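PDB 2HPG: ABC transporter, periplasmic substrate-binding protein from Thermotoga maritima, which probably binds a small solute in the periplasm for handover to a membrane transporter of the tripartite ATP-independent (TRAP) family. Local coordinates for residues A7-R12 and G40-E45; L28-A33 and E251-A256; L89-D94 and S220-F225; R174-I179 and E296-A301. One frame throughout, in Å; residues are numbered along the deposited sequence. Where two conformers were deposited one is given.

Interaction 1 (A7-R12 and G40-E45)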
loop_
_atom_site.group_PDB
_atom_site.type_symbol
_atom_site.label_atom_id
_atom_site.label_comp_id
_atom_site.label_asym_id
_atom_site.label_seq_id
_atom_site.Cartn_x
_atom_site.Cartn_y
_atom_site.Cartn_z
ATOM N N ALA A 7 30.395 6.924 -4.268
ATOM C CA ALA A 7 30.014 5.530 -4.132
ATOM C C ALA A 7 30.290 4.742 -5.403
ATOM O O ALA A 7 30.359 5.311 -6.491
ATOM C CB ALA A 7 28.537 5.443 -3.761
ATOM N N LYS A 8 30.449 3.430 -5.249
ATOM C CA LYS A 8 30.626 2.518 -6.371
ATOM C C LYS A 8 29.300 2.192 -7.070
ATOM O O LYS A 8 29.264 1.965 -8.275
ATOM C CB LYS A 8 31.275 1.219 -5.893
ATOM C CG LYS A 8 31.567 0.229 -7.004
ATOM C CD LYS A 8 32.485 -0.881 -6.544
ATOM C CE LYS A 8 32.643 -1.904 -7.633
ATOM N NZ LYS A 8 33.392 -3.108 -7.184
ATOM N N TYR A 9 28.223 2.119 -6.298
ATOM C CA TYR A 9 26.895 1.855 -6.820
ATOM C C TYR A 9 25.975 2.941 -6.305
ATOM O O TYR A 9 26.066 3.326 -5.144
ATOM C CB TYR A 9 26.388 0.507 -6.332
ATOM C CG TYR A 9 27.321 -0.655 -6.579
ATOM C CD1 TYR A 9 27.262 -1.368 -7.759
ATOM C CD2 TYR A 9 28.236 -1.058 -5.613
ATOM C CE1 TYR A 9 28.094 -2.441 -7.990
ATOM C CE2 TYR A 9 29.070 -2.135 -5.829
ATOM C CZ TYR A 9 28.997 -2.822 -7.030
ATOM O OH TYR A 9 29.821 -3.903 -7.279
ATOM N N THR A 10 25.114 3.460 -7.172
ATOM C CA THR A 10 24.128 4.454 -6.769
ATOM C C THR A 10 22.749 3.952 -7.187
ATOM O O THR A 10 22.576 3.462 -8.312
ATOM C CB THR A 10 24.430 5.832 -7.365
ATOM O OG1 THR A 10 25.701 6.273 -6.885
ATOM C CG2 THR A 10 23.390 6.854 -6.937
ATOM N N LEU A 11 21.807 4.000 -6.238
ATOM C CA LEU A 11 20.407 3.619 -6.466
ATOM C C LEU A 11 19.555 4.869 -6.273
ATOM O O LEU A 11 19.670 5.533 -5.248
ATOM C CB LEU A 11 19.959 2.538 -5.464
ATOM C CG LEU A 11 18.491 2.079 -5.578
ATOM C CD1 LEU A 11 18.203 1.434 -6.929
ATOM C CD2 LEU A 11 18.127 1.112 -4.425
ATOM N N ARG A 12 18.698 5.178 -7.247
ATOM C CA ARG A 12 17.714 6.255 -7.110
ATOM C C ARG A 12 16.326 5.660 -6.886
ATOM O O ARG A 12 15.783 4.991 -7.755
ATOM C CB ARG A 12 17.756 7.147 -8.341
ATOM C CG ARG A 12 19.165 7.635 -8.573
ATOM C CD ARG A 12 19.300 8.772 -9.570
ATOM N NE ARG A 12 20.694 9.213 -9.572
ATOM C CZ ARG A 12 21.703 8.559 -10.139
ATOM N NH1 ARG A 12 21.516 7.418 -10.809
ATOM N NH2 ARG A 12 22.919 9.049 -10.039
ATOM N N GLY A 40 29.869 3.036 2.351
ATOM C CA GLY A 40 29.766 4.072 1.334
ATOM C C GLY A 40 29.822 3.564 -0.102
ATOM O O GLY A 40 29.724 4.355 -1.037
ATOM N N ASP A 41 29.976 2.256 -0.290
ATOM C CA ASP A 41 29.992 1.685 -1.637
ATOM C C ASP A 41 28.632 1.702 -2.330
ATOM O O ASP A 41 28.580 1.736 -3.552
ATOM C CB ASP A 41 30.548 0.254 -1.635
ATOM C CG ASP A 41 32.058 0.214 -1.849
ATOM O OD1 ASP A 41 32.722 1.265 -1.723
ATOM O OD2 ASP A 41 32.576 -0.869 -2.174
ATOM N N VAL A 42 27.543 1.632 -1.566
ATOM C CA VAL A 42 26.205 1.795 -2.128
ATOM C C VAL A 42 25.638 3.101 -1.605
ATOM O O VAL A 42 25.509 3.285 -0.408
ATOM C CB VAL A 42 25.255 0.620 -1.783
ATOM C CG1 VAL A 42 23.852 0.886 -2.306
ATOM C CG2 VAL A 42 25.805 -0.700 -2.344
ATOM N N ARG A 43 25.344 4.026 -2.513
ATOM C CA ARG A 43 24.654 5.254 -2.166
ATOM C C ARG A 43 23.210 5.107 -2.643
ATOM O O ARG A 43 22.981 4.718 -3.791
ATOM C CB ARG A 43 25.323 6.433 -2.860
ATOM C CG ARG A 43 24.610 7.737 -2.640
ATOM C CD ARG A 43 25.200 8.866 -3.465
ATOM N NE ARG A 43 24.145 9.781 -3.902
ATOM C CZ ARG A 43 24.315 11.056 -4.244
ATOM N NH1 ARG A 43 25.512 11.636 -4.191
ATOM N NH2 ARG A 43 23.266 11.766 -4.633
ATOM N N ILE A 44 22.247 5.395 -1.766
ATOM C CA ILE A 44 20.831 5.368 -2.146
ATOM C C ILE A 44 20.242 6.754 -2.043
ATOM O O ILE A 44 20.231 7.342 -0.976
ATOM C CB ILE A 44 20.001 4.426 -1.270
ATOM C CG1 ILE A 44 20.596 3.013 -1.320
ATOM C CG2 ILE A 44 18.528 4.348 -1.807
ATOM C CD1 ILE A 44 19.983 2.063 -0.335
ATOM N N GLU A 45 19.748 7.264 -3.160
ATOM C CA GLU A 45 19.128 8.570 -3.196
ATOM C C GLU A 45 17.625 8.387 -3.204
ATOM O O GLU A 45 17.108 7.613 -3.999
ATOM C CB GLU A 45 19.575 9.298 -4.459
ATOM C CG GLU A 45 19.179 10.730 -4.479
ATOM C CD GLU A 45 19.825 11.502 -5.617
ATOM O OE1 GLU A 45 20.381 10.850 -6.559
ATOM O OE2 GLU A 45 19.771 12.761 -5.537
#
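Tyr-9 to Arg-12 and Val-42 to Glu-45 pair as parallel neighbours in the sheet, with axes 4.6 Å apart and N-to-C directions diverging by 17°. The register follows from the bonding: Tyr-9 N reaches Asp-41 O, Arg-43 N returns to Tyr-9 O, Leu-11 N goes to Arg-43 O and Glu-45 N to Leu-11 O, each within 2.7 to 2.8 Å. On one face Leu-11 and Ile-44 run side by side, Leu-11 CD2 lying 4.2 Å from Ile-44 CG2, while Tyr-9 CD2 slants past Val-42 CG2. Val-42 and Ile-44 carry this face on to helix 22-37, touching Val-34. The opposite face is polar: Arg-12 NE salt-bridges Glu-45 OE1 at 3.4 Å, its guanidinium plane turned 57° from the carboxylate. A second salt bridge joins that oxygen to Arg-43 NH2 at 3.6 Å, a three-residue network whose one carboxylate serves two arginines and probably offsets part of their charge. With CG opposite the backbone N (chi1 -170°), the extended Glu-45 chain brings OE1 to both. Asp-41, at the strand entry, sends OD2 to Tyr-245. Strands 9-14 and 42-47 with the intervening helix 22-37 make a beta-alpha-beta unit.

Interaction 2 (L28-A33 and E251-A256)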
loop_
_atom_site.group_PDB
_atom_site.type_symbol
_atom_site.label_atom_id
_atom_site.label_comp_id
_atom_site.label_asym_id
_atom_site.label_seq_id
_atom_site.Cartn_x
_atom_site.Cartn_y
_atom_site.Cartn_z
ATOM N N LEU A 28 14.839 7.277 4.239
ATOM C CA LEU A 28 16.102 7.950 4.528
ATOM C C LEU A 28 16.933 7.202 5.582
ATOM O O LEU A 28 18.157 7.164 5.501
ATOM C CB LEU A 28 15.856 9.394 4.974
ATOM C CG LEU A 28 15.274 10.318 3.887
ATOM C CD1 LEU A 28 14.743 11.600 4.497
ATOM C CD2 LEU A 28 16.330 10.622 2.800
ATOM N N LYS A 29 16.254 6.628 6.571
ATOM C CA LYS A 29 16.880 5.746 7.569
ATOM C C LYS A 29 17.444 4.507 6.926
ATOM O O LYS A 29 18.550 4.082 7.248
ATOM C CB LYS A 29 15.863 5.309 8.630
ATOM C CG LYS A 29 15.571 6.333 9.714
ATOM C CD LYS A 29 14.738 5.702 10.871
ATOM C CE LYS A 29 15.542 4.630 11.656
ATOM N NZ LYS A 29 14.811 3.994 12.819
ATOM N N TRP A 30 16.665 3.906 6.036
ATOM C CA TRP A 30 17.111 2.738 5.300
ATOM C C TRP A 30 18.338 3.024 4.444
ATOM O O TRP A 30 19.297 2.249 4.448
ATOM C CB TRP A 30 15.988 2.220 4.418
ATOM C CG TRP A 30 16.421 1.323 3.337
ATOM C CD1 TRP A 30 16.970 0.074 3.462
ATOM C CD2 TRP A 30 16.290 1.569 1.937
ATOM N NE1 TRP A 30 17.185 -0.474 2.225
ATOM C CE2 TRP A 30 16.800 0.436 1.265
ATOM C CE3 TRP A 30 15.803 2.654 1.178
ATOM C CZ2 TRP A 30 16.837 0.350 -0.129
ATOM C CZ3 TRP A 30 15.825 2.560 -0.207
ATOM C CH2 TRP A 30 16.328 1.414 -0.847
ATOM N N ALA A 31 18.283 4.119 3.698
ATOM C CA ALA A 31 19.387 4.547 2.835
ATOM C C ALA A 31 20.651 4.795 3.645
ATOM O O ALA A 31 21.729 4.353 3.271
ATOM C CB ALA A 31 19.008 5.806 2.082
ATOM N N LYS A 32 20.513 5.519 4.749
ATOM C CA LYS A 32 21.655 5.809 5.622
ATOM C C LYS A 32 22.298 4.526 6.187
ATOM O O LYS A 32 23.528 4.420 6.215
ATOM C CB LYS A 32 21.219 6.781 6.714
ATOM C CG LYS A 32 22.333 7.320 7.571
ATOM C CD LYS A 32 21.897 8.600 8.302
ATOM C CE LYS A 32 22.059 9.856 7.411
ATOM N NZ LYS A 32 21.610 11.148 8.071
ATOM N N ALA A 33 21.474 3.540 6.573
ATOM C CA ALA A 33 21.950 2.251 7.097
ATOM C C ALA A 33 22.664 1.390 6.043
ATOM O O ALA A 33 23.714 0.811 6.337
ATOM C CB ALA A 33 20.782 1.453 7.721
ATOM N N GLU A 251 17.642 -6.731 3.924
ATOM C CA GLU A 251 17.474 -6.851 5.385
ATOM C C GLU A 251 17.233 -5.510 6.041
ATOM O O GLU A 251 16.412 -5.391 6.939
ATOM C CB GLU A 251 18.719 -7.480 6.038
ATOM C CG GLU A 251 18.869 -8.968 5.767
ATOM C CD GLU A 251 20.106 -9.567 6.417
ATOM O OE1 GLU A 251 20.908 -8.818 7.025
ATOM O OE2 GLU A 251 20.268 -10.799 6.312
ATOM N N GLU A 252 17.977 -4.502 5.615
ATOM C CA GLU A 252 17.800 -3.181 6.168
ATOM C C GLU A 252 16.454 -2.558 5.829
ATOM O O GLU A 252 15.931 -1.741 6.600
ATOM C CB GLU A 252 18.913 -2.264 5.701
ATOM C CG GLU A 252 20.213 -2.570 6.368
ATOM C CD GLU A 252 20.105 -2.508 7.864
ATOM O OE1 GLU A 252 19.444 -1.571 8.377
ATOM O OE2 GLU A 252 20.673 -3.411 8.524
HETATM N N MSE A 253 15.866 -2.940 4.715
HETATM C CA MSE A 253 14.604 -2.332 4.389
HETATM C C MSE A 253 13.400 -3.097 4.901
HETATM O O MSE A 253 12.359 -2.496 5.148
HETATM C CB MSE A 253 14.481 -2.087 2.911
HETATM C CG MSE A 253 14.048 -0.664 2.691
HETATM SE SE MSE A 253 12.961 -0.629 1.251
HETATM C CE MSE A 253 13.607 0.840 0.216
ATOM N N ASP A 254 13.534 -4.409 5.066
ATOM C CA ASP A 254 12.519 -5.172 5.811
ATOM C C ASP A 254 12.429 -4.627 7.232
ATOM O O ASP A 254 11.328 -4.458 7.783
ATOM C CB ASP A 254 12.880 -6.652 5.864
ATOM C CG ASP A 254 12.395 -7.433 4.664
ATOM O OD1 ASP A 254 11.454 -7.019 3.936
ATOM O OD2 ASP A 254 12.951 -8.528 4.472
ATOM N N LYS A 255 13.593 -4.337 7.800
ATOM C CA LYS A 255 13.728 -3.759 9.137
ATOM C C LYS A 255 13.154 -2.350 9.277
ATOM O O LYS A 255 12.435 -2.055 10.234
ATOM C CB LYS A 255 15.201 -3.744 9.495
ATOM C CG LYS A 255 15.572 -3.059 10.791
ATOM C CD LYS A 255 17.053 -3.347 11.118
ATOM C CE LYS A 255 17.450 -2.739 12.455
ATOM N NZ LYS A 255 16.993 -1.314 12.559
ATOM N N ALA A 256 13.488 -1.476 8.335
ATOM C CA ALA A 256 12.936 -0.123 8.316
ATOM C C ALA A 256 11.435 -0.148 8.067
ATOM O O ALA A 256 10.694 0.698 8.587
ATOM C CB ALA A 256 13.621 0.715 7.231
#
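Trp-30 and Met-253 form the closest CA pair between two nearly antiparallel helical segments, their CA atoms 5.7 Å apart, the axes 9.2 Å apart and the N-to-C directions at 151°. The Trp-30 side chain enters the interface with CG opposite the backbone N (chi1 162°), which swings the indole toward Glu-252 and Met-253. Its CB touches Ala-256 CB at 4.0 Å, and its CD1 meets Glu-252 CB at 3.8 Å. The side chain of Met-253, a selenomethionine built in two conformers, lies over one indole face in a Met-aromatic arrangement, but in this conformer it is modelled too tight against the ring, and its detailed geometry is doubtful. Helix 22-37 is the connection of a beta-alpha-beta unit, and this contact sets it against the long helix 243-278. Trp-30 NE1 is bonded to Ile-249 O, which helps fix the rotation of the indole, and Phe-13 packs edge-to-face with it. An alanine in place of Trp-30 would probably open a gap between the two helices, leaving Met-253 without its aromatic surface and Ile-249 O without its indole donor. Further along, Glu-252 bends at chi2 (-56°), carrying OE1 to 3.4 Å from Ala-33 CB, a polar atom against a methyl with no hydrogen bond between them. At the other end of the contact, the ammonium groups Lys-29 NZ and Lys-255 NZ stay 5.7 Å apart, and Lys-29 is salt-bridged to Glu-259.

Interaction 3 (L89-D94 and S220-F225)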
loop_
_atom_site.group_PDB
_atom_site.type_symbol
_atom_site.label_atom_id
_atom_site.label_comp_id
_atom_site.label_asym_id
_atom_site.label_seq_id
_atom_site.Cartn_x
_atom_site.Cartn_y
_atom_site.Cartn_z
ATOM N N LEU A 89 -6.650 -6.451 -2.552
ATOM C CA LEU A 89 -8.087 -6.590 -2.548
ATOM C C LEU A 89 -8.677 -6.347 -1.150
ATOM O O LEU A 89 -8.003 -6.523 -0.115
ATOM C CB LEU A 89 -8.498 -7.957 -3.135
ATOM C CG LEU A 89 -8.454 -8.035 -4.659
ATOM C CD1 LEU A 89 -8.923 -9.400 -5.112
ATOM C CD2 LEU A 89 -9.315 -6.979 -5.291
ATOM N N ALA A 90 -9.931 -5.902 -1.145
ATOM C CA ALA A 90 -10.632 -5.546 0.089
ATOM C C ALA A 90 -10.571 -6.684 1.081
ATOM O O ALA A 90 -10.777 -7.824 0.715
ATOM C CB ALA A 90 -12.092 -5.166 -0.199
ATOM N N TYR A 91 -10.252 -6.347 2.328
ATOM C CA TYR A 91 -10.190 -7.286 3.471
ATOM C C TYR A 91 -9.178 -8.419 3.398
ATOM O O TYR A 91 -9.185 -9.261 4.285
ATOM C CB TYR A 91 -11.584 -7.842 3.841
ATOM C CG TYR A 91 -12.486 -6.749 4.320
ATOM C CD1 TYR A 91 -13.459 -6.221 3.494
ATOM C CD2 TYR A 91 -12.317 -6.188 5.583
ATOM C CE1 TYR A 91 -14.256 -5.177 3.920
ATOM C CE2 TYR A 91 -13.133 -5.144 6.018
ATOM C CZ TYR A 91 -14.098 -4.658 5.189
ATOM O OH TYR A 91 -14.893 -3.604 5.608
ATOM N N PHE A 92 -8.284 -8.415 2.403
ATOM C CA PHE A 92 -7.220 -9.423 2.320
ATOM C C PHE A 92 -6.560 -9.743 3.672
ATOM O O PHE A 92 -6.458 -10.912 4.057
ATOM C CB PHE A 92 -6.135 -9.043 1.269
ATOM C CG PHE A 92 -4.921 -9.952 1.309
ATOM C CD1 PHE A 92 -4.946 -11.185 0.663
ATOM C CD2 PHE A 92 -3.797 -9.602 2.038
ATOM C CE1 PHE A 92 -3.850 -12.052 0.735
ATOM C CE2 PHE A 92 -2.706 -10.459 2.138
ATOM C CZ PHE A 92 -2.723 -11.685 1.464
ATOM N N ILE A 93 -6.066 -8.748 4.401
ATOM C CA ILE A 93 -5.314 -9.069 5.624
ATOM C C ILE A 93 -6.256 -9.691 6.674
ATOM O O ILE A 93 -5.814 -10.457 7.545
ATOM C CB ILE A 93 -4.528 -7.854 6.212
ATOM C CG1 ILE A 93 -3.261 -8.326 6.927
ATOM C CG2 ILE A 93 -5.375 -7.055 7.173
ATOM C CD1 ILE A 93 -2.125 -8.717 5.976
ATOM N N ASP A 94 -7.549 -9.385 6.578
ATOM C CA ASP A 94 -8.531 -9.949 7.522
ATOM C C ASP A 94 -8.846 -11.391 7.186
ATOM O O ASP A 94 -8.937 -12.227 8.073
ATOM C CB ASP A 94 -9.821 -9.136 7.560
ATOM C CG ASP A 94 -9.709 -7.924 8.452
ATOM O OD1 ASP A 94 -10.154 -8.000 9.615
ATOM O OD2 ASP A 94 -9.139 -6.916 8.006
ATOM N N SER A 220 -16.011 6.568 8.400
ATOM C CA SER A 220 -16.656 5.326 8.798
ATOM C C SER A 220 -15.646 4.190 8.717
ATOM O O SER A 220 -15.092 3.911 7.640
ATOM C CB SER A 220 -17.853 5.015 7.903
ATOM O OG SER A 220 -18.676 6.147 7.693
ATOM N N GLU A 221 -15.401 3.545 9.861
ATOM C CA GLU A 221 -14.265 2.665 10.037
ATOM C C GLU A 221 -14.502 1.237 9.558
ATOM O O GLU A 221 -14.444 0.270 10.336
ATOM C CB GLU A 221 -13.798 2.684 11.486
ATOM C CG GLU A 221 -13.161 4.010 11.907
ATOM C CD GLU A 221 -12.493 3.906 13.238
ATOM O OE1 GLU A 221 -12.849 2.985 13.989
ATOM O OE2 GLU A 221 -11.638 4.744 13.563
ATOM N N THR A 222 -14.719 1.121 8.252
ATOM C CA THR A 222 -14.890 -0.159 7.599
ATOM C C THR A 222 -13.574 -0.918 7.531
ATOM O O THR A 222 -13.595 -2.140 7.434
ATOM C CB THR A 222 -15.411 -0.004 6.191
ATOM O OG1 THR A 222 -14.674 1.025 5.532
ATOM C CG2 THR A 222 -16.902 0.353 6.189
ATOM N N GLY A 223 -12.446 -0.203 7.558
ATOM C CA GLY A 223 -11.115 -0.824 7.545
ATOM C C GLY A 223 -10.964 -1.820 6.388
ATOM O O GLY A 223 -10.352 -2.884 6.528
ATOM N N HIS A 224 -11.528 -1.453 5.247
ATOM C CA HIS A 224 -11.672 -2.348 4.091
ATOM C C HIS A 224 -10.378 -2.613 3.281
ATOM O O HIS A 224 -10.325 -3.603 2.539
ATOM C CB HIS A 224 -12.768 -1.810 3.165
ATOM C CG HIS A 224 -12.519 -0.405 2.717
ATOM N ND1 HIS A 224 -13.034 0.690 3.374
ATOM C CD2 HIS A 224 -11.753 0.086 1.717
ATOM C CE1 HIS A 224 -12.605 1.793 2.792
ATOM N NE2 HIS A 224 -11.832 1.460 1.776
ATOM N N PHE A 225 -9.361 -1.747 3.395
ATOM C CA PHE A 225 -8.027 -2.027 2.855
ATOM C C PHE A 225 -6.980 -1.842 3.935
ATOM O O PHE A 225 -7.070 -0.926 4.751
ATOM C CB PHE A 225 -7.608 -1.087 1.709
ATOM C CG PHE A 225 -8.443 -1.166 0.471
ATOM C CD1 PHE A 225 -8.595 -2.350 -0.224
ATOM C CD2 PHE A 225 -8.997 -0.025 -0.052
ATOM C CE1 PHE A 225 -9.339 -2.388 -1.368
ATOM C CE2 PHE A 225 -9.741 -0.052 -1.187
ATOM C CZ PHE A 225 -9.917 -1.232 -1.862
HETATM O O HOH W 1 -10.659 -4.377 8.803
HETATM O O HOH W 2 -8.756 -5.078 5.866
#
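Tyr-91 reaches along the backbone of residues 222 to 224. From CB the ring sets off opposite the carbonyl carbon (chi1 -64°) and settles with one face over His-224 CA, a CH-pi contact 3.8 Å from the ring centroid. On one flank CE1 lies 3.8 Å from His-224 CB; on the other CD2 and then CE2 pass Gly-223 O, with CE2 at 3.6 Å from it. At the tip OH donates to Thr-222 O at 2.7 Å, coming from above the carbonyl plane, 40° out of it. The same residue is held at its root, where Tyr-91 N donates to His-224 O at 2.8 Å, so bonds at both ends fix the ring lengthwise. A phenylalanine here would probably leave Thr-222 O without its hydroxyl donor and the far end of the ring without its anchor. Two waters each donate to both Asp-94 OD2 and Gly-223 O, bridging the segments, while Asp-94 OD1 is salt-bridged to Lys-99. At the start of the turn, the Phe-225 ring turns its edge to Ala-90, CE1 lying 3.6 Å from Ala-90 N. Leu-89 to Phe-92 form a type II beta turn, whose third residue, Tyr-91, has positive phi (62°) and occupies the N-cap position of helix 92-95. This is a turn leading into a helix, docked on residues 222 to 225, where the backbone turns at Gly-223 (positive phi), in a family 7 solute-binding fold.

Interaction 4 (R174-I179 and E296-A301)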
loop_
_atom_site.group_PDB
_atom_site.type_symbol
_atom_site.label_atom_id
_atom_site.label_comp_id
_atom_site.label_asym_id
_atom_site.label_seq_id
_atom_site.Cartn_x
_atom_site.Cartn_y
_atom_site.Cartn_z
ATOM N N ARG A 174 -16.332 -1.149 -5.865
ATOM C CA ARG A 174 -17.572 -1.532 -6.557
ATOM C C ARG A 174 -18.287 -2.703 -5.876
ATOM O O ARG A 174 -19.491 -2.679 -5.712
ATOM C CB ARG A 174 -17.286 -1.861 -8.024
ATOM C CG ARG A 174 -18.518 -2.117 -8.852
ATOM C CD ARG A 174 -18.134 -2.307 -10.305
ATOM N NE ARG A 174 -19.242 -2.785 -11.138
ATOM C CZ ARG A 174 -19.611 -4.066 -11.258
ATOM N NH1 ARG A 174 -18.996 -5.017 -10.571
ATOM N NH2 ARG A 174 -20.619 -4.403 -12.070
ATOM N N SER A 175 -17.547 -3.726 -5.477
ATOM C CA SER A 175 -18.157 -4.887 -4.842
ATOM C C SER A 175 -18.752 -4.573 -3.457
ATOM O O SER A 175 -19.733 -5.202 -3.047
ATOM C CB SER A 175 -17.144 -6.019 -4.725
ATOM O OG SER A 175 -16.268 -5.764 -3.644
ATOM N N LEU A 176 -18.163 -3.606 -2.742
ATOM C CA LEU A 176 -18.689 -3.155 -1.435
ATOM C C LEU A 176 -20.003 -2.392 -1.548
ATOM O O LEU A 176 -20.775 -2.334 -0.591
ATOM C CB LEU A 176 -17.662 -2.288 -0.710
ATOM C CG LEU A 176 -16.379 -3.006 -0.308
ATOM C CD1 LEU A 176 -15.485 -2.120 0.567
ATOM C CD2 LEU A 176 -16.695 -4.310 0.384
ATOM N N GLY A 177 -20.251 -1.798 -2.707
ATOM C CA GLY A 177 -21.565 -1.223 -3.030
ATOM C C GLY A 177 -21.551 0.149 -3.658
ATOM O O GLY A 177 -22.609 0.686 -3.996
ATOM N N ALA A 178 -20.357 0.720 -3.842
ATOM C CA ALA A 178 -20.214 2.073 -4.370
ATOM C C ALA A 178 -19.964 2.114 -5.882
ATOM O O ALA A 178 -19.719 1.090 -6.498
ATOM C CB ALA A 178 -19.071 2.773 -3.660
ATOM N N ILE A 179 -20.035 3.322 -6.444
ATOM C CA ILE A 179 -19.517 3.613 -7.778
ATOM C C ILE A 179 -18.079 4.121 -7.613
ATOM O O ILE A 179 -17.882 5.257 -7.164
ATOM C CB ILE A 179 -20.323 4.726 -8.471
ATOM C CG1 ILE A 179 -21.794 4.353 -8.582
ATOM C CG2 ILE A 179 -19.772 5.035 -9.878
ATOM C CD1 ILE A 179 -22.673 5.578 -8.842
ATOM N N GLU A 296 -18.347 -10.105 3.238
ATOM C CA GLU A 296 -19.113 -10.992 2.365
ATOM C C GLU A 296 -19.280 -10.374 0.965
ATOM O O GLU A 296 -19.146 -11.062 -0.035
ATOM C CB GLU A 296 -20.462 -11.373 3.026
ATOM C CG GLU A 296 -20.283 -12.303 4.249
ATOM C CD GLU A 296 -21.567 -12.547 5.068
ATOM O OE1 GLU A 296 -22.648 -12.052 4.669
ATOM O OE2 GLU A 296 -21.498 -13.234 6.129
ATOM N N LYS A 297 -19.547 -9.075 0.894
ATOM C CA LYS A 297 -19.595 -8.382 -0.387
ATOM C C LYS A 297 -18.230 -8.383 -1.087
ATOM O O LYS A 297 -18.172 -8.509 -2.297
ATOM C CB LYS A 297 -20.061 -6.935 -0.216
ATOM C CG LYS A 297 -21.509 -6.768 0.132
ATOM C CD LYS A 297 -22.403 -7.045 -1.047
ATOM C CE LYS A 297 -23.843 -6.707 -0.714
ATOM N NZ LYS A 297 -24.820 -7.505 -1.523
ATOM N N ALA A 298 -17.149 -8.253 -0.321
ATOM C CA ALA A 298 -15.794 -8.193 -0.881
ATOM C C ALA A 298 -15.413 -9.421 -1.727
ATOM O O ALA A 298 -14.704 -9.288 -2.728
ATOM C CB ALA A 298 -14.760 -7.979 0.231
ATOM N N LYS A 299 -15.890 -10.601 -1.329
ATOM C CA LYS A 299 -15.599 -11.861 -2.038
ATOM C C LYS A 299 -15.879 -11.784 -3.535
ATOM O O LYS A 299 -15.173 -12.391 -4.328
ATOM C CB LYS A 299 -16.371 -13.043 -1.421
ATOM C CG LYS A 299 -15.964 -13.388 0.032
ATOM C CD LYS A 299 -14.541 -13.994 0.129
ATOM C CE LYS A 299 -14.308 -14.741 1.463
ATOM N NZ LYS A 299 -13.298 -15.854 1.354
ATOM N N GLN A 300 -16.887 -11.023 -3.936
ATOM C CA GLN A 300 -17.217 -10.884 -5.358
ATOM C C GLN A 300 -16.129 -10.166 -6.196
ATOM O O GLN A 300 -16.044 -10.364 -7.409
ATOM C CB GLN A 300 -18.562 -10.168 -5.517
ATOM C CG GLN A 300 -19.172 -10.231 -6.933
ATOM C CD GLN A 300 -19.388 -11.664 -7.430
ATOM O OE1 GLN A 300 -19.888 -12.522 -6.698
ATOM N NE2 GLN A 300 -19.000 -11.924 -8.673
ATOM N N ALA A 301 -15.323 -9.315 -5.568
ATOM C CA ALA A 301 -14.179 -8.714 -6.253
ATOM C C ALA A 301 -13.115 -9.777 -6.534
ATOM O O ALA A 301 -12.513 -9.793 -7.601
ATOM C CB ALA A 301 -13.596 -7.569 -5.422
#
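Ser-175 and Lys-297 meet through a peptide carbonyl and an aliphatic chain, and the flat side chains take little part: the Gln-300 amide turns away to bond Asn-304 through NE2, leaving only its CB near Ser-175. At the carbonyl, Ser-175 O lies 3.3 Å from Lys-297 CB, with CG and CD of the same lysine further along; no hydrogen bond spans the segments. The small Ser-175 side chain is consistent with the close approach. Its CB sits 3.6 Å from Lys-297 O and its OG 3.7 Å from Ala-301 CB. OG lies between the backbone N and the carbonyl carbon (chi1 78°), a torsion that also serves its bond to Ser-172 O within its own helix. Helix 167-176 connects the parallel strands 160-162 and 179-181, so the contact packs a beta-alpha-beta crossover against helix 291-305. The crossover helix ends at Gly-177 in a Schellman motif, whose phi of 135° calls for glycine. Just before it, Leu-176 starts out away from the partner helix, yet CD2 returns to 4.2 Å from Ala-298 CB and 4.0 Å from Ala-298 N. Helix 291-305 kinks here: Ala-301 N bonds Ala-298 O at 2.9 Å, and Gln-300 N bonds Lys-297 O, each only three residues back. Lys-299 leaves from the far side, making a cation-pi contact with Phe-95.

From the N terminus, interaction 1 closes first, joining strands 9-14 and 42-47 round helix 22-37. That helix opens interaction 2, so the two cross; Ile-44 and Leu-11 pack on Trp-30, giving one continuous core. Interaction 2 closes only at helix 243-278, and interaction 3, between residues 89-94 and strand 218-234, nests inside its loop. Interaction 4 starts within interaction 3 at helix 167-176 and ends beyond interaction 2 at helix 291-305, crossing both. Interactions 3 and 4 touch through His-224 with Leu-176 and through Ala-90 and Tyr-91 with Ala-298. The two pairs lie on opposite sides of the chain's centre, interactions 1 and 4 about 44 Å apart between centres.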